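Local coordinates for nonstructural protein 2 (Human rotavirus C, PDB 2GU0) that probably binds single-stranded RNA and hydrolyses nucleotide and RNA 5'-triphosphates as an octamer, taking part in viral genome replication, packaging and viroplasm formation, at residues A[182-187]-A[223-228]; A[214-219]-A[229-234]. All coordinates share one frame; numbering follows the deposited sequence.

Contact 1: residues A[182-187]-A[223-228]; sequences DEYKIT and WRLVLH
The guanidinium of R224 meets the carboxylate of E183 at its edge: NH1 lies 2.7 Å from OE1, and OE1 sits in the guanidinium plane. The carboxylate is turned by 56° against that plane and receives the donor from above rather than within its own plane. The hydrogen bond within this salt bridge is bent, with an N-H...O angle of 134°. On the W223 ring, the I186 carbonyl O lies obliquely near CE3, and I186 CG2 comes within 3.8 Å of the same carbon. The Y184 ring has L225 CD1 obliquely beside it, although the closer touch is from Y184 CB.

Backbone evidence fixes the pairing as antiparallel, with the short axes 154° apart. I186 and W223 form a hydrogen-bonded pair with bonds in both directions, I186 N to W223 O and W223 N to I186 O (2.8 Å). Y184 and L225 form another, in which L225 N reaches Y184 O at 3.0 Å while the return bond is weak. K185 and R224 are the non-hydrogen-bonded pair between them. Both start with CG anti to the backbone N and bend at chi3, which brings K185 NZ to 3.9 Å from R224 NH2. Both residues are predicted ATP ligands, consistent with a basic patch for phosphates; E147 and E153 form salt bridges with K185 NZ.

Y184, I186, W223 and L225 share the face opposite K185 and R224, where A215 and F261 add cover. These two strands are central in the five-stranded antiparallel sheet, flanked by 164-170 beside 182-188 and by 213-216 beside 222-227.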
ATOM      1  N   ASP A 182      14.717  31.967   9.369  1.00 50.79           N
ATOM      2  CA  ASP A 182      15.922  31.300   8.879  1.00 48.65           C
ATOM      3  C   ASP A 182      17.027  31.642   9.884  1.00 46.65           C
ATOM      4  O   ASP A 182      17.632  32.710   9.813  1.00 46.88           O
ATOM      5  CB  ASP A 182      16.255  31.863   7.485  1.00 51.77           C
ATOM      6  CG  ASP A 182      17.361  31.096   6.770  1.00 55.92           C
ATOM      7  OD1 ASP A 182      18.523  31.111   7.224  1.00 57.99           O
ATOM      8  OD2 ASP A 182      17.064  30.478   5.730  1.00 58.78           O
ATOM      9  N   GLU A 183      17.289  30.747  10.826  1.00 43.87           N
ATOM     10  CA  GLU A 183      18.309  31.025  11.825  1.00 42.36           C
ATOM     11  C   GLU A 183      19.241  29.856  12.107  1.00 40.77           C
ATOM     12  O   GLU A 183      18.953  28.724  11.749  1.00 41.89           O
ATOM     13  CB  GLU A 183      17.649  31.414  13.146  1.00 43.49           C
ATOM     14  CG  GLU A 183      16.551  32.443  13.036  1.00 45.84           C
ATOM     15  CD  GLU A 183      15.886  32.705  14.371  1.00 46.98           C
ATOM     16  OE1 GLU A 183      15.254  31.774  14.896  1.00 49.93           O
ATOM     17  OE2 GLU A 183      15.994  33.827  14.906  1.00 47.32           O
ATOM     18  N   TYR A 184      20.361  30.161  12.754  1.00 39.04           N
ATOM     19  CA  TYR A 184      21.338  29.166  13.179  1.00 36.82           C
ATOM     20  C   TYR A 184      21.762  29.606  14.570  1.00 36.29           C
ATOM     21  O   TYR A 184      21.524  30.752  14.960  1.00 36.82           O
ATOM     22  CB  TYR A 184      22.570  29.144  12.276  1.00 35.79           C
ATOM     23  CG  TYR A 184      22.278  28.801  10.845  1.00 34.85           C
ATOM     24  CD1 TYR A 184      21.722  29.749   9.992  1.00 36.92           C
ATOM     25  CD2 TYR A 184      22.566  27.539  10.333  1.00 31.52           C
ATOM     26  CE1 TYR A 184      21.463  29.455   8.661  1.00 36.32           C
ATOM     27  CE2 TYR A 184      22.313  27.234   9.005  1.00 31.69           C
ATOM     28  CZ  TYR A 184      21.761  28.201   8.176  1.00 33.53           C
ATOM     29  OH  TYR A 184      21.502  27.947   6.857  1.00 33.68           O
ATOM     30  N   LYS A 185      22.386  28.711  15.324  1.00 35.10           N
ATOM     31  CA  LYS A 185      22.830  29.070  16.663  1.00 33.43           C
ATOM     32  C   LYS A 185      24.292  28.702  16.915  1.00 33.65           C
ATOM     33  O   LYS A 185      24.733  27.593  16.608  1.00 35.34           O
ATOM     34  CB  LYS A 185      21.943  28.406  17.718  1.00 31.22           C
ATOM     35  CG  LYS A 185      22.231  28.890  19.133  1.00 30.40           C
ATOM     36  CD  LYS A 185      21.372  28.209  20.196  1.00 28.50           C
ATOM     37  CE  LYS A 185      19.927  28.651  20.138  1.00 26.68           C
ATOM     38  NZ  LYS A 185      19.149  28.078  21.264  1.00 26.85           N
ATOM     39  N   ILE A 186      25.036  29.652  17.474  1.00 32.73           N
ATOM     40  CA  ILE A 186      26.445  29.470  17.807  1.00 30.43           C
ATOM     41  C   ILE A 186      26.541  29.258  19.310  1.00 29.64           C
ATOM     42  O   ILE A 186      26.047  30.068  20.078  1.00 30.10           O
ATOM     43  CB  ILE A 186      27.241  30.730  17.488  1.00 31.40           C
ATOM     44  CG1 ILE A 186      27.001  31.156  16.045  1.00 31.36           C
ATOM     45  CG2 ILE A 186      28.705  30.493  17.738  1.00 31.55           C
ATOM     46  CD1 ILE A 186      27.631  32.490  15.729  1.00 30.03           C
ATOM     47  N   THR A 187      27.168  28.180  19.747  1.00 29.08           N
ATOM     48  CA  THR A 187      27.300  27.944  21.182  1.00 28.70           C
ATOM     49  C   THR A 187      28.720  27.509  21.441  1.00 29.17           C
ATOM     50  O   THR A 187      29.289  26.812  20.621  1.00 31.39           O
ATOM     51  CB  THR A 187      26.344  26.823  21.677  1.00 27.58           C
ATOM     52  OG1 THR A 187      26.687  25.585  21.048  1.00 25.40           O
ATOM     53  CG2 THR A 187      24.915  27.154  21.341  1.00 25.14           C
ATOM     54  N   TRP A 223      24.949  32.576  20.725  1.00 39.38           N
ATOM     55  CA  TRP A 223      24.557  33.527  19.694  1.00 37.23           C
ATOM     56  C   TRP A 223      23.637  33.021  18.599  1.00 36.54           C
ATOM     57  O   TRP A 223      23.623  31.839  18.261  1.00 36.07           O
ATOM     58  CB  TRP A 223      25.830  34.109  19.075  1.00 35.94           C
ATOM     59  CG  TRP A 223      26.761  34.625  20.113  1.00 35.22           C
ATOM     60  CD1 TRP A 223      26.808  35.888  20.606  1.00 35.89           C
ATOM     61  CD2 TRP A 223      27.691  33.861  20.881  1.00 35.12           C
ATOM     62  NE1 TRP A 223      27.705  35.963  21.640  1.00 35.41           N
ATOM     63  CE2 TRP A 223      28.262  34.730  21.831  1.00 35.54           C
ATOM     64  CE3 TRP A 223      28.093  32.519  20.865  1.00 37.46           C
ATOM     65  CZ2 TRP A 223      29.217  34.308  22.763  1.00 37.70           C
ATOM     66  CZ3 TRP A 223      29.044  32.092  21.794  1.00 39.79           C
ATOM     67  CH2 TRP A 223      29.595  32.988  22.734  1.00 38.54           C
ATOM     68  N   ARG A 224      22.867  33.940  18.035  1.00 36.36           N
ATOM     69  CA  ARG A 224      21.947  33.592  16.970  1.00 36.94           C
ATOM     70  C   ARG A 224      22.306  34.313  15.664  1.00 35.47           C
ATOM     71  O   ARG A 224      22.447  35.531  15.632  1.00 35.55           O
ATOM     72  CB  ARG A 224      20.508  33.929  17.400  1.00 37.04           C
ATOM     73  CG  ARG A 224      19.435  33.328  16.496  1.00 40.29           C
ATOM     74  CD  ARG A 224      18.042  33.415  17.107  1.00 39.68           C
ATOM     75  NE  ARG A 224      17.908  32.548  18.273  1.00 42.40           N
ATOM     76  CZ  ARG A 224      17.014  31.564  18.387  1.00 42.86           C
ATOM     77  NH1 ARG A 224      16.162  31.304  17.396  1.00 37.71           N
ATOM     78  NH2 ARG A 224      16.964  30.845  19.508  1.00 42.85           N
ATOM     79  N   LEU A 225      22.489  33.540  14.598  1.00 34.91           N
ATOM     80  CA  LEU A 225      22.785  34.092  13.281  1.00 34.82           C
ATOM     81  C   LEU A 225      21.426  34.432  12.683  1.00 34.59           C
ATOM     82  O   LEU A 225      20.623  33.533  12.429  1.00 34.80           O
ATOM     83  CB  LEU A 225      23.493  33.055  12.398  1.00 33.01           C
ATOM     84  CG  LEU A 225      24.957  32.785  12.745  1.00 31.85           C
ATOM     85  CD1 LEU A 225      25.465  31.602  11.967  1.00 32.25           C
ATOM     86  CD2 LEU A 225      25.788  34.013  12.435  1.00 32.03           C
ATOM     87  N   VAL A 226      21.163  35.721  12.478  1.00 32.81           N
ATOM     88  CA  VAL A 226      19.884  36.153  11.934  1.00 32.57           C
ATOM     89  C   VAL A 226      20.058  36.894  10.623  1.00 32.62           C
ATOM     90  O   VAL A 226      21.143  37.391  10.328  1.00 32.98           O
ATOM     91  CB  VAL A 226      19.139  37.054  12.936  1.00 33.90           C
ATOM     92  CG1 VAL A 226      18.899  36.289  14.221  1.00 33.72           C
ATOM     93  CG2 VAL A 226      19.947  38.313  13.229  1.00 34.95           C
ATOM     94  N   LEU A 227      18.996  36.955   9.826  1.00 32.28           N
ATOM     95  CA  LEU A 227      19.057  37.646   8.543  1.00 33.50           C
ATOM     96  C   LEU A 227      19.168  39.147   8.759  1.00 36.02           C
ATOM     97  O   LEU A 227      18.523  39.692   9.658  1.00 34.51           O
ATOM     98  CB  LEU A 227      17.806  37.353   7.705  1.00 31.65           C
ATOM     99  CG  LEU A 227      17.784  36.238   6.648  1.00 27.80           C
ATOM    100  CD1 LEU A 227      19.104  35.513   6.620  1.00 26.39           C
ATOM    101  CD2 LEU A 227      16.636  35.291   6.938  1.00 26.40           C
ATOM    102  N   HIS A 228      19.983  39.813   7.938  1.00 38.34           N
ATOM    103  CA  HIS A 228      20.145  41.261   8.057  1.00 39.99           C
ATOM    104  C   HIS A 228      18.765  41.916   8.043  1.00 42.05           C
ATOM    105  O   HIS A 228      18.516  42.899   8.749  1.00 43.55           O
ATOM    106  CB  HIS A 228      20.994  41.811   6.908  1.00 39.33           C
ATOM    107  CG  HIS A 228      22.441  41.421   6.974  1.00 37.12           C
ATOM    108  ND1 HIS A 228      23.201  41.569   8.114  1.00 34.65           N
ATOM    109  CD2 HIS A 228      23.276  40.925   6.030  1.00 35.78           C
ATOM    110  CE1 HIS A 228      24.441  41.183   7.868  1.00 34.93           C
ATOM    111  NE2 HIS A 228      24.512  40.788   6.611  1.00 34.53           N
TER

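Contact 2: residues A[214-219]-A[229-234]; sequences AAISHG and SQLMSH
Segment 214-219 runs past the first turn of helix 231-243, where the nearest CA pairs are A214 with L231, 7.3 Å apart, and H218 with H234, farther still, so side chains alone bridge the gap. L231 spreads both methyls against A214, CD1 and CD2 each lying 4.1 Å from A214 CB. Its CD1 also comes to 3.7 Å from I216 CG2, the two side chains sliding past each other in opposite directions.

I216 divides its branches between two helix residues. Its CG1 stands between the backbone N and the carbonyl carbon (chi1 63°), and the extended chi2 carries CD1 on to H234, which it meets at CB (3.6 Å) and CG, crossing at about a right angle. H234 then meets H218 rim to rim: ND1 lies at the edge of the H218 ring, 3.8 Å from CE1. The planes are 29° apart and the centroids 6.0 Å; neither ring lies over the face of the other, so they do not stack. Beyond H218, G219 N donates to S217 OG at 3.0 Å, an ST turn that includes H218 and G219, both predicted to bind ATP.

W266 of helix 264-275 covers I216, L231 and H234 together, while L231 also packs on I307 of a second subunit. No hydrogen bond links the two segments, so their joint is apolar apart from the histidine pair, in which H218 NE2 and H234 ND1 approach without bonding. This largely apolar chemistry thus brings the start of the helix alongside H218, a predicted ATP ligand near the predicted active-site H222.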
ATOM      1  N   ALA A 214      23.927  37.975  10.689  1.00 31.24           N
ATOM      2  CA  ALA A 214      24.643  38.746  11.693  1.00 31.26           C
ATOM      3  C   ALA A 214      24.501  37.973  12.995  1.00 30.70           C
ATOM      4  O   ALA A 214      23.397  37.624  13.400  1.00 30.34           O
ATOM      5  CB  ALA A 214      24.034  40.132  11.834  1.00 30.65           C
ATOM      6  N   ALA A 215      25.624  37.687  13.634  1.00 30.70           N
ATOM      7  CA  ALA A 215      25.615  36.953  14.881  1.00 30.35           C
ATOM      8  C   ALA A 215      25.351  37.928  16.010  1.00 32.06           C
ATOM      9  O   ALA A 215      26.149  38.839  16.251  1.00 30.75           O
ATOM     10  CB  ALA A 215      26.943  36.273  15.080  1.00 29.15           C
ATOM     11  N   ILE A 216      24.224  37.738  16.695  1.00 34.38           N
ATOM     12  CA  ILE A 216      23.847  38.608  17.804  1.00 36.57           C
ATOM     13  C   ILE A 216      23.788  37.853  19.130  1.00 40.22           C
ATOM     14  O   ILE A 216      23.970  36.634  19.176  1.00 41.61           O
ATOM     15  CB  ILE A 216      22.467  39.255  17.562  1.00 34.65           C
ATOM     16  CG1 ILE A 216      21.393  38.179  17.486  1.00 34.31           C
ATOM     17  CG2 ILE A 216      22.481  40.062  16.278  1.00 35.92           C
ATOM     18  CD1 ILE A 216      20.001  38.720  17.224  1.00 36.03           C
ATOM     19  N   SER A 217      23.550  38.588  20.210  1.00 42.88           N
ATOM     20  CA  SER A 217      23.422  37.988  21.528  1.00 46.11           C
ATOM     21  C   SER A 217      22.339  38.693  22.309  1.00 48.74           C
ATOM     22  O   SER A 217      22.284  39.921  22.331  1.00 49.03           O
ATOM     23  CB  SER A 217      24.717  38.084  22.318  1.00 47.21           C
ATOM     24  OG  SER A 217      24.489  37.684  23.661  1.00 45.63           O
ATOM     25  N   HIS A 218      21.474  37.907  22.944  1.00 51.69           N
ATOM     26  CA  HIS A 218      20.393  38.452  23.745  1.00 52.86           C
ATOM     27  C   HIS A 218      20.900  38.642  25.176  1.00 52.43           C
ATOM     28  O   HIS A 218      20.113  38.755  26.108  1.00 53.16           O
ATOM     29  CB  HIS A 218      19.193  37.505  23.745  1.00 56.65           C
ATOM     30  CG  HIS A 218      18.628  37.228  22.384  1.00 61.90           C
ATOM     31  ND1 HIS A 218      18.229  38.229  21.522  1.00 63.95           N
ATOM     32  CD2 HIS A 218      18.356  36.058  21.752  1.00 63.98           C
ATOM     33  CE1 HIS A 218      17.734  37.688  20.421  1.00 64.71           C
ATOM     34  NE2 HIS A 218      17.800  36.373  20.534  1.00 64.72           N
ATOM     35  N   GLY A 219      22.218  38.668  25.345  1.00 51.80           N
ATOM     36  CA  GLY A 219      22.779  38.854  26.670  1.00 51.04           C
ATOM     37  C   GLY A 219      23.524  37.664  27.250  1.00 51.49           C
ATOM     38  O   GLY A 219      24.482  37.842  28.001  1.00 51.32           O
ATOM     39  N   SER A 229      17.864  41.352   7.245  1.00 42.93           N
ATOM     40  CA  SER A 229      16.501  41.856   7.145  1.00 43.31           C
ATOM     41  C   SER A 229      15.704  41.466   8.383  1.00 43.24           C
ATOM     42  O   SER A 229      14.500  41.278   8.317  1.00 43.05           O
ATOM     43  CB  SER A 229      15.817  41.276   5.906  1.00 44.51           C
ATOM     44  OG  SER A 229      15.609  39.879   6.046  1.00 44.40           O
ATOM     45  N   GLN A 230      16.379  41.328   9.512  1.00 45.10           N
ATOM     46  CA  GLN A 230      15.713  40.953  10.757  1.00 46.64           C
ATOM     47  C   GLN A 230      16.440  41.593  11.913  1.00 46.87           C
ATOM     48  O   GLN A 230      15.923  41.673  13.018  1.00 47.32           O
ATOM     49  CB  GLN A 230      15.746  39.439  10.957  1.00 47.19           C
ATOM     50  CG  GLN A 230      15.019  38.637   9.905  1.00 46.75           C
ATOM     51  CD  GLN A 230      13.538  38.897   9.917  1.00 47.41           C
ATOM     52  OE1 GLN A 230      12.890  38.837  10.974  1.00 47.71           O
ATOM     53  NE2 GLN A 230      12.982  39.179   8.743  1.00 45.12           N
ATOM     54  N   LEU A 231      17.660  42.028  11.641  1.00 47.72           N
ATOM     55  CA  LEU A 231      18.497  42.656  12.646  1.00 48.79           C
ATOM     56  C   LEU A 231      17.717  43.682  13.481  1.00 49.74           C
ATOM     57  O   LEU A 231      17.856  43.713  14.702  1.00 49.80           O
ATOM     58  CB  LEU A 231      19.714  43.289  11.958  1.00 46.50           C
ATOM     59  CG  LEU A 231      20.956  43.562  12.805  1.00 45.56           C
ATOM     60  CD1 LEU A 231      21.222  42.408  13.761  1.00 45.66           C
ATOM     61  CD2 LEU A 231      22.138  43.776  11.884  1.00 44.12           C
ATOM     62  N   MET A 232      16.891  44.505  12.831  1.00 51.39           N
ATOM     63  CA  MET A 232      16.088  45.498  13.549  1.00 53.50           C
ATOM     64  C   MET A 232      15.216  44.821  14.606  1.00 54.24           C
ATOM     65  O   MET A 232      15.380  45.053  15.801  1.00 54.90           O
ATOM     66  CB  MET A 232      15.187  46.272  12.584  1.00 54.70           C
ATOM     67  CG  MET A 232      15.852  47.464  11.915  1.00 58.22           C
ATOM     68  SD  MET A 232      16.335  48.763  13.075  1.00 60.39           S
ATOM     69  CE  MET A 232      14.739  49.493  13.371  1.00 61.10           C
ATOM     70  N   SER A 233      14.287  43.987  14.148  1.00 53.92           N
ATOM     71  CA  SER A 233      13.375  43.251  15.020  1.00 53.33           C
ATOM     72  C   SER A 233      14.011  42.770  16.311  1.00 53.04           C
ATOM     73  O   SER A 233      13.532  43.071  17.397  1.00 52.98           O
ATOM     74  CB  SER A 233      12.811  42.054  14.272  1.00 52.50           C
ATOM     75  OG  SER A 233      12.207  42.484  13.072  1.00 55.06           O
ATOM     76  N   HIS A 234      15.080  42.000  16.186  1.00 53.94           N
ATOM     77  CA  HIS A 234      15.778  41.483  17.349  1.00 55.56           C
ATOM     78  C   HIS A 234      16.321  42.637  18.169  1.00 57.13           C
ATOM     79  O   HIS A 234      16.470  42.534  19.387  1.00 57.55           O
ATOM     80  CB  HIS A 234      16.923  40.580  16.900  1.00 54.71           C
ATOM     81  CG  HIS A 234      16.463  39.314  16.253  1.00 54.10           C
ATOM     82  ND1 HIS A 234      16.106  38.199  16.976  1.00 54.27           N
ATOM     83  CD2 HIS A 234      16.262  39.002  14.952  1.00 54.67           C
ATOM     84  CE1 HIS A 234      15.705  37.252  16.149  1.00 53.89           C
ATOM     85  NE2 HIS A 234      15.789  37.713  14.914  1.00 54.65           N
TER

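Contacts 1 and 2 are both buried, with centres 8 Å apart, but they differ in what joins them. Contact 1 is strand pairing inside the sheet and buries 635 Å², against 201 Å² for contact 2, a strand-and-loop segment packed on a helix. The two meet through strand 213-216, which pairs with 222-227 by probable backbone bonds: A214 N to V226 O at 2.9 Å and I216 N to R224 O at 3.0 Å. Helix 231-243 follows 222-227 in the chain, and its H234 touches E183 and V226. Contact 1 combines backbone bonds, a charged face and an apolar face, whereas contact 2 relies on apolar packing and a histidine pair; each contributes predicted ATP ligands.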